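Lipolytic protein G-D-S-L family (Chitinophaga pinensis, PDB 4Q7Q) is of unknown function but probably hydrolyses ester bonds, as expected of a lipase or acylhydrolase of the SGNH (GDSL) hydrolase family. Local coordinates at residues K4-V9 against L41-Y46; L68-V73 against Q117-A122. One frame throughout, in Å; residues are numbered along the deposited sequence.

Interaction 1: residues K4-V9 against L41-Y46; sequences KELTWV and LPNLKY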
loop_
_atom_site.group_PDB
_atom_site.type_symbol
_atom_site.label_atom_id
_atom_site.label_comp_id
_atom_site.label_asym_id
_atom_site.label_seq_id
_atom_site.Cartn_x
_atom_site.Cartn_y
_atom_site.Cartn_z
ATOM N N LYS A 4 -12.659 22.544 13.547
ATOM C CA LYS A 4 -12.146 21.186 13.774
ATOM C C LYS A 4 -10.949 20.792 12.902
ATOM O O LYS A 4 -10.710 19.603 12.679
ATOM C CB LYS A 4 -13.268 20.153 13.628
ATOM C CG LYS A 4 -14.235 20.112 14.802
ATOM C CD LYS A 4 -15.279 19.025 14.584
ATOM C CE LYS A 4 -15.787 18.456 15.895
ATOM N NZ LYS A 4 -16.638 17.255 15.660
ATOM N N GLU A 5 -10.190 21.777 12.428
ATOM C CA GLU A 5 -9.073 21.500 11.528
ATOM C C GLU A 5 -8.013 20.627 12.175
ATOM O O GLU A 5 -7.534 20.922 13.271
ATOM C CB GLU A 5 -8.431 22.792 11.017
ATOM C CG GLU A 5 -7.148 22.543 10.227
ATOM C CD GLU A 5 -6.511 23.818 9.710
ATOM O OE1 GLU A 5 -7.215 24.607 9.046
ATOM O OE2 GLU A 5 -5.305 24.029 9.968
ATOM N N LEU A 6 -7.662 19.541 11.491
ATOM C CA LEU A 6 -6.606 18.655 11.949
ATOM C C LEU A 6 -5.612 18.399 10.826
ATOM O O LEU A 6 -5.996 18.112 9.690
ATOM C CB LEU A 6 -7.187 17.323 12.430
ATOM C CG LEU A 6 -8.139 17.369 13.625
ATOM C CD1 LEU A 6 -8.745 15.993 13.866
ATOM C CD2 LEU A 6 -7.419 17.881 14.869
ATOM N N THR A 7 -4.330 18.508 11.150
ATOM C CA THR A 7 -3.276 18.195 10.202
ATOM C C THR A 7 -2.994 16.696 10.261
ATOM O O THR A 7 -2.731 16.145 11.330
ATOM C CB THR A 7 -1.993 18.993 10.496
ATOM O OG1 THR A 7 -2.246 20.394 10.306
ATOM C CG2 THR A 7 -0.865 18.559 9.572
ATOM N N TRP A 8 -3.065 16.051 9.103
ATOM C CA TRP A 8 -2.895 14.610 8.985
ATOM C C TRP A 8 -1.719 14.302 8.074
ATOM O O TRP A 8 -1.764 14.600 6.882
ATOM C CB TRP A 8 -4.172 13.993 8.408
ATOM C CG TRP A 8 -4.026 12.601 7.839
ATOM C CD1 TRP A 8 -3.237 11.584 8.313
ATOM C CD2 TRP A 8 -4.678 12.092 6.673
ATOM N NE1 TRP A 8 -3.380 10.470 7.519
ATOM C CE2 TRP A 8 -4.253 10.759 6.500
ATOM C CE3 TRP A 8 -5.584 12.634 5.754
ATOM C CZ2 TRP A 8 -4.700 9.963 5.447
ATOM C CZ3 TRP A 8 -6.031 11.842 4.713
ATOM C CH2 TRP A 8 -5.592 10.518 4.571
ATOM N N VAL A 9 -0.675 13.708 8.644
ATOM C CA VAL A 9 0.479 13.264 7.873
ATOM C C VAL A 9 0.269 11.812 7.460
ATOM O O VAL A 9 0.110 10.928 8.310
ATOM C CB VAL A 9 1.792 13.412 8.670
ATOM C CG1 VAL A 9 2.957 12.768 7.934
ATOM C CG2 VAL A 9 2.076 14.878 8.931
ATOM N N LEU A 41 -14.158 13.525 5.277
ATOM C CA LEU A 41 -13.865 14.283 6.487
ATOM C C LEU A 41 -13.114 15.559 6.119
ATOM O O LEU A 41 -11.885 15.589 6.141
ATOM C CB LEU A 41 -13.039 13.439 7.460
ATOM C CG LEU A 41 -13.649 12.081 7.816
ATOM C CD1 LEU A 41 -12.708 11.283 8.699
ATOM C CD2 LEU A 41 -15.034 12.229 8.472
ATOM N N PRO A 42 -13.862 16.623 5.779
ATOM C CA PRO A 42 -13.261 17.833 5.201
ATOM C C PRO A 42 -12.376 18.631 6.152
ATOM O O PRO A 42 -11.631 19.502 5.698
ATOM C CB PRO A 42 -14.472 18.653 4.746
ATOM C CG PRO A 42 -15.628 18.148 5.561
ATOM C CD PRO A 42 -15.336 16.676 5.771
ATOM N N ASN A 43 -12.444 18.335 7.443
ATOM C CA ASN A 43 -11.570 18.989 8.412
ATOM C C ASN A 43 -10.173 18.368 8.488
ATOM O O ASN A 43 -9.291 18.900 9.169
ATOM C CB ASN A 43 -12.209 18.975 9.799
ATOM C CG ASN A 43 -12.491 17.570 10.290
ATOM O OD1 ASN A 43 -13.116 16.769 9.592
ATOM N ND2 ASN A 43 -12.016 17.256 11.487
ATOM N N LEU A 44 -9.975 17.246 7.799
ATOM C CA LEU A 44 -8.685 16.559 7.810
ATOM C C LEU A 44 -7.830 17.072 6.658
ATOM O O LEU A 44 -8.182 16.909 5.488
ATOM C CB LEU A 44 -8.884 15.044 7.709
ATOM C CG LEU A 44 -9.045 14.245 9.011
ATOM C CD1 LEU A 44 -7.714 14.139 9.762
ATOM C CD2 LEU A 44 -10.119 14.841 9.904
ATOM N N LYS A 45 -6.716 17.708 6.999
ATOM C CA LYS A 45 -5.852 18.340 6.013
ATOM C C LYS A 45 -4.606 17.498 5.802
ATOM O O LYS A 45 -3.710 17.481 6.652
ATOM C CB LYS A 45 -5.460 19.734 6.492
ATOM C CG LYS A 45 -6.651 20.602 6.844
ATOM C CD LYS A 45 -7.504 20.912 5.619
ATOM C CE LYS A 45 -8.663 21.824 5.985
ATOM N NZ LYS A 45 -9.385 22.287 4.772
ATOM N N TYR A 46 -4.543 16.808 4.669
ATOM C CA TYR A 46 -3.469 15.844 4.457
ATOM C C TYR A 46 -2.132 16.449 4.076
ATOM O O TYR A 46 -2.049 17.487 3.410
ATOM C CB TYR A 46 -3.866 14.737 3.465
ATOM C CG TYR A 46 -3.856 15.108 1.990
ATOM C CD1 TYR A 46 -2.663 15.200 1.271
ATOM C CD2 TYR A 46 -5.046 15.301 1.299
ATOM C CE1 TYR A 46 -2.655 15.527 -0.078
ATOM C CE2 TYR A 46 -5.049 15.608 -0.058
ATOM C CZ TYR A 46 -3.852 15.729 -0.738
ATOM O OH TYR A 46 -3.867 16.032 -2.085
#

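Interaction 2: residues L68-V73 against Q117-A122; sequences LIKADV and QLNPEA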
loop_
_atom_site.group_PDB
_atom_site.type_symbol
_atom_site.label_atom_id
_atom_site.label_comp_id
_atom_site.label_asym_id
_atom_site.label_seq_id
_atom_site.Cartn_x
_atom_site.Cartn_y
_atom_site.Cartn_z
ATOM N N LEU A 68 9.413 15.471 8.043
ATOM C CA LEU A 68 8.220 15.219 8.842
ATOM C C LEU A 68 7.997 16.359 9.824
ATOM O O LEU A 68 8.936 16.819 10.474
ATOM C CB LEU A 68 8.348 13.909 9.615
ATOM C CG LEU A 68 8.267 12.636 8.782
ATOM C CD1 LEU A 68 8.647 11.442 9.639
ATOM C CD2 LEU A 68 6.865 12.471 8.224
ATOM N N ILE A 69 6.754 16.811 9.933
ATOM C CA ILE A 69 6.443 17.885 10.868
ATOM C C ILE A 69 5.484 17.425 11.955
ATOM O O ILE A 69 4.927 16.332 11.893
ATOM C CB ILE A 69 5.843 19.118 10.161
ATOM C CG1 ILE A 69 4.454 18.805 9.608
ATOM C CG2 ILE A 69 6.773 19.615 9.060
ATOM C CD1 ILE A 69 3.707 20.041 9.123
ATOM N N LYS A 70 5.310 18.268 12.961
ATOM C CA LYS A 70 4.341 18.007 14.013
ATOM C C LYS A 70 2.926 18.102 13.440
ATOM O O LYS A 70 2.585 19.060 12.738
ATOM C CB LYS A 70 4.529 19.007 15.154
ATOM C CG LYS A 70 3.619 18.779 16.345
ATOM C CD LYS A 70 3.872 19.840 17.408
ATOM C CE LYS A 70 3.080 19.577 18.683
ATOM N NZ LYS A 70 3.512 20.483 19.789
ATOM N N ALA A 71 2.111 17.096 13.732
ATOM C CA ALA A 71 0.751 17.026 13.211
ATOM C C ALA A 71 -0.157 16.346 14.220
ATOM O O ALA A 71 0.315 15.780 15.210
ATOM C CB ALA A 71 0.722 16.274 11.887
ATOM N N ASP A 72 -1.458 16.380 13.951
ATOM C CA ASP A 72 -2.452 15.919 14.910
ATOM C C ASP A 72 -2.697 14.422 14.798
ATOM O O ASP A 72 -3.037 13.765 15.783
ATOM C CB ASP A 72 -3.770 16.669 14.707
ATOM C CG ASP A 72 -3.618 18.165 14.871
ATOM O OD1 ASP A 72 -3.297 18.597 15.994
ATOM O OD2 ASP A 72 -3.817 18.907 13.882
ATOM N N VAL A 73 -2.541 13.888 13.590
ATOM C CA VAL A 73 -2.724 12.464 13.357
ATOM C C VAL A 73 -1.762 12.006 12.278
ATOM O O VAL A 73 -1.503 12.729 11.318
ATOM C CB VAL A 73 -4.192 12.120 12.970
ATOM C CG1 VAL A 73 -4.661 12.962 11.798
ATOM C CG2 VAL A 73 -4.360 10.637 12.664
ATOM N N GLN A 117 7.999 11.400 19.094
ATOM C CA GLN A 117 8.940 12.496 19.313
ATOM C C GLN A 117 8.391 13.799 18.728
ATOM O O GLN A 117 8.469 14.855 19.359
ATOM C CB GLN A 117 10.294 12.176 18.682
ATOM C CG GLN A 117 11.260 13.351 18.646
ATOM C CD GLN A 117 12.237 13.263 17.484
ATOM O OE1 GLN A 117 11.949 13.717 16.373
ATOM N NE2 GLN A 117 13.399 12.671 17.735
ATOM N N LEU A 118 7.837 13.714 17.519
ATOM C CA LEU A 118 7.274 14.878 16.841
ATOM C C LEU A 118 6.064 15.429 17.580
ATOM O O LEU A 118 5.924 16.641 17.744
ATOM C CB LEU A 118 6.881 14.530 15.403
ATOM C CG LEU A 118 8.027 14.311 14.416
ATOM C CD1 LEU A 118 7.523 13.630 13.148
ATOM C CD2 LEU A 118 8.704 15.640 14.098
ATOM N N ASN A 119 5.183 14.536 18.010
ATOM C CA ASN A 119 4.021 14.920 18.789
ATOM C C ASN A 119 3.532 13.755 19.638
ATOM O O ASN A 119 2.830 12.876 19.145
ATOM C CB ASN A 119 2.899 15.434 17.879
ATOM C CG ASN A 119 1.745 16.021 18.663
ATOM O OD1 ASN A 119 1.763 16.027 19.892
ATOM N ND2 ASN A 119 0.739 16.522 17.959
ATOM N N PRO A 120 3.897 13.749 20.930
ATOM C CA PRO A 120 3.464 12.665 21.820
ATOM C C PRO A 120 1.941 12.590 21.975
ATOM O O PRO A 120 1.438 11.574 22.454
ATOM C CB PRO A 120 4.150 13.000 23.153
ATOM C CG PRO A 120 4.524 14.430 23.054
ATOM C CD PRO A 120 4.759 14.728 21.611
ATOM N N GLU A 121 1.227 13.633 21.553
ATOM C CA GLU A 121 -0.233 13.680 21.671
ATOM C C GLU A 121 -0.967 13.280 20.398
ATOM O O GLU A 121 -2.189 13.141 20.401
ATOM C CB GLU A 121 -0.693 15.085 22.062
ATOM C CG GLU A 121 -0.202 15.542 23.410
ATOM C CD GLU A 121 -0.475 17.008 23.664
ATOM O OE1 GLU A 121 -1.494 17.527 23.157
ATOM O OE2 GLU A 121 0.337 17.642 24.371
ATOM N N ALA A 122 -0.230 13.115 19.307
ATOM C CA ALA A 122 -0.852 12.804 18.023
ATOM C C ALA A 122 -1.491 11.419 17.998
ATOM O O ALA A 122 -0.986 10.475 18.612
ATOM C CB ALA A 122 0.168 12.923 16.897
HETATM O O HOH W 1 2.752 18.252 21.733
#

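Interaction 1: residues K4-V9 against L41-Y46
Leu6, Thr7 and Trp8 pair in parallel with Leu44, Lys45 and Tyr46 where two strands of the main sheet begin. Strand 44-50 is the outermost strand on this side, and 6-12 is its inner neighbour. With helix 33-40 between them they form a beta-alpha-beta crossover of the SGNH hydrolase alpha/beta fold. The short segments run at 38° to each other. Three backbone bonds form the ladder: Leu6 N to Asn43 O, Lys45 N to Leu6 O at 2.8 Å, and Trp8 N to Lys45 O. Leu6 thus both donates and accepts. Beyond Trp8 N the ladder goes on to Ile47.

Asn43 extends the pairing past the first strand residues. Its ND2 gives a hydrogen bond of 2.9 Å to Lys4 O, which lies almost in the amide plane. Asn43 CG sits between its backbone N and carbonyl carbon (chi1 59°), which turns the amide to the Lys4 peptide. Asn43 ND2 also bonds Leu260 O, near the chain's C-terminus.

Leu6, Trp8, Leu44 and Tyr46 share one face of the sheet. Leu44 CD1 lies 3.8 Å from Trp8 CB and also touches Leu6 CB at 4.2 Å. CE3 and CZ3 of the Trp8 six-membered ring meet Tyr46 CB obliquely, CE3 at 3.6 Å. The indole NE1 is bonded to Ser75 OG and the Tyr46 hydroxyl to Asp20. The other face carries Thr7 and Lys45. The Glu5 and Lys45 side chains cross at about a right angle, CG to CG at 3.9 Å, in a more exposed setting.

Helix 33-40 packs on the Trp8 face through Leu34 and Leu37. Helix 241-257 adds Leu251 and Phe255, whose ring meets Trp8 edge-to-face. On its other side, strand 6-12 pairs with strand 73-77.

Interaction 2: residues L68-V73 against Q117-A122
Asn119 and Ala122 close tightly on the backbone of Ala71 and Asp72, just before strand 73-77. Asn119 ND2 donates to Ala71 O at 2.9 Å, from above the carbonyl plane. CG lies opposite the backbone N (chi1 -172°), which carries the amide across to that carbonyl. Ala122 CB also presses on Ala71 O, at 3.3 Å. Ala122 CA makes a CA-H...O contact with Asp72 O. At the other end of the contact, Leu118 CD1 packs on Leu68 CB at 3.6 Å.

The Lys70 side is more open. The extended Lys70 chain passes obliquely over Asn119, with CG 3.4 Å from Leu118 O and 3.7 Å from Asn119 CB. Lys70 CE lies above the Asn119 amide, 3.8 Å from Asn119 CG. The ammonium meets Asn119 through water: the water accepts from Lys70 NZ and donates to Asn119 OD1, each at 3.1 Å.

Asn119 OD1 also accepts from Glu121 N, making an Asx turn, while Ala122 N bonds Asn119 O in a type I beta turn. One asparagine therefore shapes its own turn and holds the neighbouring loop. Segment 117-122 is a helix-to-strand connection of the alpha/beta fold; it packs against the loop that leads into the adjacent parallel strand 73-77.

Both interactions lie at the start of strands in the same parallel sheet, with centres about 13 Å apart. Interaction 1 joins the outermost strand 44-50 to 6-12. Interaction 2 joins the loop before 73-77 to the turn before 123-127. They meet directly: Asp72 OD2 probably accepts from Thr7 N at 2.8 Å, and Val9 N probably donates to Val73 O. Each contact mixes buried and exposed residues. Interaction 1 relies on a regular backbone ladder, and its Trp8 face is covered by helices. Interaction 2 has a single direct hydrogen bond, from a side-chain amide, plus a water bridge. Strands 6-12 and 73-77 tie the two together.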